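Local coordinates for protein interacting with Hsp90 1 (Saccharomyces cerevisiae, PDB 4CGU), which takes part in pre-rRNA processing and is required for the NOP58-snoRNA interaction, the part here being its C-terminal CS domain, at residues P113-F117 against A118-L122. Residues are numbered along the deposited sequence; the frame is centred on the assembly and turned at random.
Sequences PSYNF and AENIL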
loop_
_atom_site.group_PDB
_atom_site.type_symbol
_atom_site.label_atom_id
_atom_site.label_comp_id
_atom_site.label_asym_id
_atom_site.label_seq_id
_atom_site.Cartn_x
_atom_site.Cartn_y
_atom_site.Cartn_z
ATOM N N PRO B 113 6.269 7.989 -9.369
ATOM C CA PRO B 113 6.795 6.655 -9.077
ATOM C C PRO B 113 5.710 5.590 -8.984
ATOM O O PRO B 113 4.565 5.876 -8.630
ATOM C CB PRO B 113 7.478 6.833 -7.714
ATOM C CG PRO B 113 7.697 8.307 -7.576
ATOM C CD PRO B 113 6.534 8.934 -8.274
ATOM N N SER B 114 6.089 4.361 -9.302
ATOM C CA SER B 114 5.187 3.227 -9.202
ATOM C C SER B 114 5.965 2.002 -8.741
ATOM O O SER B 114 7.143 1.871 -9.028
ATOM C CB SER B 114 4.521 2.952 -10.553
ATOM O OG SER B 114 5.496 2.631 -11.527
ATOM N N TYR B 115 5.309 1.105 -8.018
ATOM C CA TYR B 115 5.967 -0.100 -7.549
ATOM C C TYR B 115 5.343 -1.324 -8.194
ATOM O O TYR B 115 4.143 -1.554 -8.067
ATOM C CB TYR B 115 5.872 -0.216 -6.027
ATOM C CG TYR B 115 6.444 -1.506 -5.486
ATOM C CD1 TYR B 115 7.805 -1.765 -5.548
ATOM C CD2 TYR B 115 5.619 -2.466 -4.909
ATOM C CE1 TYR B 115 8.331 -2.944 -5.051
ATOM C CE2 TYR B 115 6.135 -3.649 -4.411
ATOM C CZ TYR B 115 7.492 -3.881 -4.485
ATOM O OH TYR B 115 8.006 -5.054 -3.987
ATOM N N ASN B 116 6.173 -2.102 -8.878
ATOM C CA ASN B 116 5.752 -3.346 -9.507
ATOM C C ASN B 116 5.990 -4.531 -8.564
ATOM O O ASN B 116 7.130 -4.857 -8.248
ATOM C CB ASN B 116 6.509 -3.543 -10.824
ATOM C CG ASN B 116 5.957 -4.689 -11.648
ATOM O OD1 ASN B 116 6.044 -5.853 -11.252
ATOM N ND2 ASN B 116 5.378 -4.365 -12.798
ATOM N N PHE B 117 4.912 -5.172 -8.122
ATOM C CA PHE B 117 4.996 -6.193 -7.078
ATOM C C PHE B 117 5.812 -7.425 -7.477
ATOM O O PHE B 117 6.658 -7.887 -6.714
ATOM C CB PHE B 117 3.593 -6.628 -6.628
ATOM C CG PHE B 117 2.717 -5.493 -6.157
ATOM C CD1 PHE B 117 2.845 -4.985 -4.874
ATOM C CD2 PHE B 117 1.753 -4.952 -6.992
ATOM C CE1 PHE B 117 2.040 -3.948 -4.440
ATOM C CE2 PHE B 117 0.941 -3.925 -6.562
ATOM C CZ PHE B 117 1.094 -3.415 -5.281
ATOM N N ALA B 118 5.546 -7.958 -8.664
ATOM C CA ALA B 118 6.203 -9.180 -9.125
ATOM C C ALA B 118 7.674 -8.959 -9.452
ATOM O O ALA B 118 8.506 -9.826 -9.209
ATOM C CB ALA B 118 5.469 -9.763 -10.335
ATOM N N GLU B 119 7.992 -7.790 -9.998
ATOM C CA GLU B 119 9.368 -7.468 -10.345
ATOM C C GLU B 119 10.146 -7.012 -9.123
ATOM O O GLU B 119 11.371 -7.123 -9.084
ATOM C CB GLU B 119 9.408 -6.363 -11.394
ATOM C CG GLU B 119 8.855 -6.744 -12.752
ATOM C CD GLU B 119 8.735 -5.538 -13.655
ATOM O OE1 GLU B 119 9.020 -4.420 -13.179
ATOM O OE2 GLU B 119 8.354 -5.697 -14.833
ATOM N N ASN B 120 9.424 -6.509 -8.124
ATOM C CA ASN B 120 10.039 -5.839 -6.984
ATOM C C ASN B 120 10.928 -4.683 -7.465
ATOM O O ASN B 120 12.067 -4.521 -7.024
ATOM C CB ASN B 120 10.808 -6.832 -6.105
ATOM C CG ASN B 120 11.222 -6.235 -4.770
ATOM O OD1 ASN B 120 10.501 -5.428 -4.185
ATOM N ND2 ASN B 120 12.392 -6.623 -4.289
ATOM N N ILE B 121 10.389 -3.889 -8.383
ATOM C CA ILE B 121 11.090 -2.729 -8.918
ATOM C C ILE B 121 10.297 -1.458 -8.655
ATOM O O ILE B 121 9.096 -1.395 -8.924
ATOM C CB ILE B 121 11.294 -2.838 -10.447
ATOM C CG1 ILE B 121 12.256 -3.972 -10.801
ATOM C CG2 ILE B 121 11.803 -1.519 -11.018
ATOM C CD1 ILE B 121 12.475 -4.118 -12.300
ATOM N N LEU B 122 10.976 -0.445 -8.129
ATOM C CA LEU B 122 10.374 0.862 -7.948
ATOM C C LEU B 122 10.748 1.762 -9.115
ATOM O O LEU B 122 11.881 2.206 -9.226
ATOM C CB LEU B 122 10.844 1.491 -6.636
ATOM C CG LEU B 122 10.282 2.889 -6.362
ATOM C CD1 LEU B 122 8.760 2.859 -6.276
ATOM C CD2 LEU B 122 10.871 3.461 -5.089
#
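N116 and I121 form the hydrogen-bonded antiparallel pair of a tight beta hairpin, and Y115 faces L122 in the next, non-hydrogen-bonded pair. The bond from N116 N to I121 O is nearly straight, 3.0 Å long with 173° at the hydrogen. The return bond, I121 N to N116 O, is weak. N116 O also takes a short but bent, weak bond from N120 N at 2.8 Å. N120 and I121 thus both face N116, a G1 beta bulge. N120 takes the first bulge position, with a left-handed backbone.

The N116 side chain bonds back to the turn. Its CG is anti to the backbone N (chi1 -170°), which turns OD1 toward the turn, where it accepts E119 N at 3.0 Å, the donor tilted from the carbonyl plane. The amide of N116 lies stacked on the E119 carboxylate, their planes 11° apart. E119 OE1 is also hydrogen-bonded to Y123 OH.

On the other face, the ring of Y115 reaches along the hairpin toward the turn. Its OH donates to N120 OD1 at 2.5 Å, and the ring stands almost perpendicular to the N120 amide. OD1 sits at the ring edge, while CD1 of the ring passes I121 O. A phenylalanine here would lose the hydroxyl and would probably leave N120 OD1 without this donor, freeing the amide to turn. L122 CD1 packs against Y115 CB at 4.2 Å.

The hairpin joins strands 114-116 and 121-123, and strand 129-131 continues the sheet beyond 121-123. Y115 and N120 both rest on L132 and V138. Along its outer side, strand 114-116 pairs antiparallel with a strand of the chain of another protein, so the sheet of this CS domain runs on across the interface.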